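Local coordinates for 1-pyrroline-5-carboxylate dehydrogenase (Thermus thermophilus, PDB 1UZB), which probably catalyses the NAD(P)-dependent oxidation of glutamate semialdehyde, the open form of 1-pyrroline-5-carboxylate, to glutamate in proline breakdown, at residues V54-P58 / Y122-K126; I180-P186 / K207-A212. All blocks are in the same frame, centred on the assembly; numbering follows the deposited sequence.

Interaction 1: V54-P58 / Y122-K126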
# COMPACT_ATOMS: atom_id res chain seq x y z
N VAL A 54 32.07 44.84 3.80
CA VAL A 54 33.32 44.15 3.54
C VAL A 54 33.34 42.79 4.23
O VAL A 54 32.92 42.66 5.38
CB VAL A 54 34.52 44.97 4.04
CG1 VAL A 54 35.82 44.32 3.61
CG2 VAL A 54 34.44 46.39 3.51
N SER A 55 33.82 41.77 3.52
CA SER A 55 33.92 40.44 4.09
C SER A 55 35.40 40.09 4.17
O SER A 55 36.09 40.06 3.15
CB SER A 55 33.19 39.41 3.22
OG SER A 55 33.23 38.13 3.83
N LEU A 56 35.88 39.84 5.38
CA LEU A 56 37.28 39.53 5.61
C LEU A 56 37.60 38.05 5.73
O LEU A 56 36.73 37.23 6.01
CB LEU A 56 37.77 40.25 6.87
CG LEU A 56 37.53 41.76 6.92
CD1 LEU A 56 37.97 42.31 8.27
CD2 LEU A 56 38.28 42.44 5.79
N ASN A 57 38.87 37.73 5.52
CA ASN A 57 39.37 36.36 5.63
C ASN A 57 39.77 36.20 7.10
O ASN A 57 40.73 36.82 7.56
CB ASN A 57 40.60 36.21 4.73
CG ASN A 57 41.25 34.85 4.84
OD1 ASN A 57 40.90 34.04 5.70
ND2 ASN A 57 42.22 34.59 3.98
N PRO A 58 39.05 35.37 7.87
CA PRO A 58 39.40 35.19 9.28
C PRO A 58 40.78 34.59 9.54
O PRO A 58 41.29 34.65 10.66
CB PRO A 58 38.26 34.32 9.82
CG PRO A 58 37.87 33.51 8.61
CD PRO A 58 37.90 34.53 7.49
N TYR A 122 37.94 30.32 2.66
CA TYR A 122 38.42 31.69 2.80
C TYR A 122 37.52 32.66 3.54
O TYR A 122 38.03 33.50 4.29
CB TYR A 122 38.75 32.27 1.41
CG TYR A 122 39.99 31.68 0.79
CD1 TYR A 122 39.92 30.98 -0.42
CD2 TYR A 122 41.23 31.80 1.42
CE1 TYR A 122 41.07 30.42 -0.98
CE2 TYR A 122 42.37 31.24 0.87
CZ TYR A 122 42.28 30.55 -0.33
OH TYR A 122 43.42 29.99 -0.88
N GLU A 123 36.20 32.57 3.36
CA GLU A 123 35.31 33.52 4.03
C GLU A 123 34.97 33.23 5.48
O GLU A 123 34.84 34.17 6.28
CB GLU A 123 34.01 33.70 3.24
CG GLU A 123 33.25 34.94 3.71
CD GLU A 123 31.99 35.24 2.91
OE1 GLU A 123 31.57 36.42 2.92
OE2 GLU A 123 31.43 34.32 2.28
N VAL A 124 34.80 31.96 5.85
CA VAL A 124 34.47 31.64 7.23
C VAL A 124 35.46 30.72 7.94
O VAL A 124 35.22 30.27 9.06
CB VAL A 124 33.03 31.06 7.37
CG1 VAL A 124 32.02 32.10 6.91
CG2 VAL A 124 32.89 29.78 6.58
N GLY A 125 36.59 30.43 7.29
CA GLY A 125 37.62 29.62 7.92
C GLY A 125 37.39 28.15 8.16
O GLY A 125 37.87 27.60 9.16
N LYS A 126 36.65 27.49 7.27
CA LYS A 126 36.42 26.06 7.41
C LYS A 126 37.57 25.34 6.73
O LYS A 126 38.08 25.81 5.71
CB LYS A 126 35.12 25.64 6.72
CG LYS A 126 33.88 26.20 7.37
CD LYS A 126 32.65 25.38 7.01
CE LYS A 126 31.49 25.80 7.89
NZ LYS A 126 30.30 24.92 7.75
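Y122 and N57 meet where the last turn of helix 113-124 lies against strand 52-57, an edge strand, within this chain, of a small mixed sheet in this aldehyde dehydrogenase fold. The amide of N57 stands almost upright to the tyrosine ring, 83° between planes, with N57 ND2 at the ring edge 3.9 Å from Y122 CD2. Both groups have other polar partners: ND2 bonds to E63, OD1 to the backbone N of S59, and the tyrosine OH to E355. The backbone oxygen of Y122 faces the N57 CA, whose hydrogen points at it in a CA-H...O contact of 3.4 Å with 150° at the hydrogen.

E123 makes the hydrogen bond between the segments. Its CG lies anti to the backbone N (chi1 -165°), and the extended chain carries the carboxylate to S55, where S55 OG donates to the anti lone pair of E123 OE1 at 2.6 Å. OE1 also receives the N-H of V214 and OE2 that of V215, so the carboxylate takes backbone N-H groups from the first turn of helix 213-226. Replacing E123 by alanine is likely to leave the S55 hydroxyl and the amides of V214 and V215 without their acceptor. The E123 backbone oxygen is met by P58 CD at 3.3 Å.

Past V124, which leans on A212, G125 turns the chain out of the helix with positive phi, a conformation that favours glycine. The P58 ring packs against the turn, its CG 3.6 Å from G125 N.

Interaction 2: I180-P186 / K207-A212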
# COMPACT_ATOMS: atom_id res chain seq x y z
N ILE A 180 16.53 34.58 8.01
CA ILE A 180 17.68 35.18 8.67
C ILE A 180 18.62 34.01 8.93
O ILE A 180 18.40 33.20 9.84
CB ILE A 180 17.24 35.86 9.99
CG1 ILE A 180 16.26 36.99 9.66
CG2 ILE A 180 18.46 36.41 10.73
CD1 ILE A 180 15.65 37.67 10.86
N ALA A 181 19.66 33.92 8.11
CA ALA A 181 20.62 32.82 8.16
C ALA A 181 21.86 33.03 9.03
O ALA A 181 22.25 34.15 9.34
CB ALA A 181 21.05 32.47 6.74
N PRO A 182 22.51 31.92 9.42
CA PRO A 182 23.71 31.92 10.25
C PRO A 182 24.99 31.97 9.43
O PRO A 182 24.98 31.70 8.23
CB PRO A 182 23.58 30.61 11.01
CG PRO A 182 23.08 29.70 9.94
CD PRO A 182 22.01 30.54 9.25
N TRP A 183 26.09 32.30 10.09
CA TRP A 183 27.39 32.36 9.42
C TRP A 183 28.15 31.05 9.48
O TRP A 183 29.08 30.84 8.70
CB TRP A 183 28.27 33.47 10.01
CG TRP A 183 28.41 33.45 11.51
CD1 TRP A 183 27.72 34.21 12.40
CD2 TRP A 183 29.31 32.64 12.28
NE1 TRP A 183 28.13 33.94 13.68
CE2 TRP A 183 29.11 32.98 13.64
CE3 TRP A 183 30.28 31.67 11.96
CZ2 TRP A 183 29.83 32.38 14.68
CZ3 TRP A 183 30.99 31.07 13.00
CH2 TRP A 183 30.76 31.43 14.34
N ASN A 184 27.76 30.15 10.39
CA ASN A 184 28.51 28.90 10.52
C ASN A 184 28.24 27.84 9.45
O ASN A 184 29.09 27.00 9.19
CB ASN A 184 28.35 28.34 11.94
CG ASN A 184 26.97 27.78 12.21
OD1 ASN A 184 25.98 28.20 11.63
ND2 ASN A 184 26.91 26.82 13.13
N PHE A 185 27.06 27.89 8.84
CA PHE A 185 26.72 26.99 7.74
C PHE A 185 26.03 27.89 6.73
O PHE A 185 24.85 27.74 6.43
CB PHE A 185 25.79 25.86 8.18
CG PHE A 185 26.47 24.82 9.01
CD1 PHE A 185 26.54 24.94 10.39
CD2 PHE A 185 27.10 23.73 8.40
CE1 PHE A 185 27.22 23.99 11.16
CE2 PHE A 185 27.78 22.78 9.16
CZ PHE A 185 27.84 22.91 10.54
N PRO A 186 26.79 28.86 6.18
CA PRO A 186 26.33 29.85 5.20
C PRO A 186 25.95 29.38 3.81
O PRO A 186 25.48 30.18 3.00
CB PRO A 186 27.46 30.87 5.20
CG PRO A 186 28.65 30.01 5.35
CD PRO A 186 28.25 28.99 6.39
N LYS A 207 18.33 37.26 4.37
CA LYS A 207 19.37 38.11 4.92
C LYS A 207 20.51 37.20 5.36
O LYS A 207 20.38 36.45 6.33
CB LYS A 207 18.89 38.90 6.14
CG LYS A 207 19.96 39.87 6.64
CD LYS A 207 19.91 40.10 8.13
CE LYS A 207 21.13 40.90 8.58
NZ LYS A 207 21.18 41.11 10.06
N PRO A 208 21.63 37.23 4.64
CA PRO A 208 22.77 36.39 5.01
C PRO A 208 23.43 36.96 6.25
O PRO A 208 23.22 38.13 6.59
CB PRO A 208 23.68 36.50 3.79
CG PRO A 208 23.44 37.92 3.34
CD PRO A 208 21.94 38.04 3.45
N ALA A 209 24.21 36.15 6.95
CA ALA A 209 24.92 36.62 8.13
C ALA A 209 26.04 37.52 7.60
O ALA A 209 26.60 37.25 6.53
CB ALA A 209 25.50 35.45 8.91
N GLU A 210 26.35 38.59 8.32
CA GLU A 210 27.38 39.54 7.90
C GLU A 210 28.73 38.93 7.51
O GLU A 210 29.35 39.37 6.55
CB GLU A 210 27.64 40.58 8.99
CG GLU A 210 26.45 41.45 9.35
CD GLU A 210 26.83 42.56 10.31
OE1 GLU A 210 25.92 43.19 10.87
OE2 GLU A 210 28.05 42.81 10.48
N ASP A 211 29.16 37.92 8.26
CA ASP A 211 30.45 37.28 8.01
C ASP A 211 30.49 36.34 6.80
O ASP A 211 31.56 35.88 6.41
CB ASP A 211 30.89 36.49 9.25
CG ASP A 211 31.23 37.39 10.42
OD1 ASP A 211 32.18 38.20 10.30
OD2 ASP A 211 30.56 37.29 11.47
N ALA A 212 29.33 36.07 6.21
CA ALA A 212 29.26 35.15 5.08
C ALA A 212 28.43 35.67 3.91
O ALA A 212 27.77 34.90 3.22
CB ALA A 212 28.70 33.81 5.56
O HOH W 1 21.50 36.76 8.93
O HOH W 2 24.27 33.38 5.98
O HOH W 3 25.39 33.14 3.51
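W183 and A209 turn their CB atoms toward each other, 3.6 Å apart, where two loops run side by side beyond neighbouring parallel strands of a Rossmann-like, probably cofactor-binding, domain. Strand 165-180, helix 188-199 and strand 203-207 form a beta-alpha-beta crossover, and the loops follow its two strands. A209 CB lies near the plane of the indole, at its edge, and also reaches W183 N at 3.4 Å. In W183 CG is wedged between the backbone N and the carbonyl carbon (chi1 51°), and with CG placed there the indole presents its edge, not its face, to A209 CB. D211 directs its CB at the same tryptophan CB from farther along the loop.

Beyond them, P186 CB and A212 CB point at each other and are pressed to 3.2 Å, tighter than usual van der Waals contact; L120 and V124 of helix 113-124 cover this pair. At the strand end, I180 and K207 instead project from the same face of the sheet, and K207 NZ goes on to G240 O.

Polar backbone atoms close the seam. A181 N donates to K207 O at 3.2 Å and 165°. Three waters bridge the loops: one joins P182 O to A209 N, another P186 O to A212 O, and the third donates to A181 O at 2.7 Å and to K207 O at 2.8 Å.

Interaction 1 is the more buried contact although it lies farther out, about 17 Å from the chain centre to its own centre, against about 9 Å for the partly buried interaction 2. A direct side-chain hydrogen bond holds the first, strand to helix; the second joins two loops by small apolar groups, one backbone bond and bridging waters. They share borders rather than elements. At one junction E123 CG of interaction 1 packs 3.3 Å from D211 O of interaction 2. At another, K126 reaches segment 180-186, with a cation-pi contact to F185 and a weak hydrogen bond from NZ to N184 O.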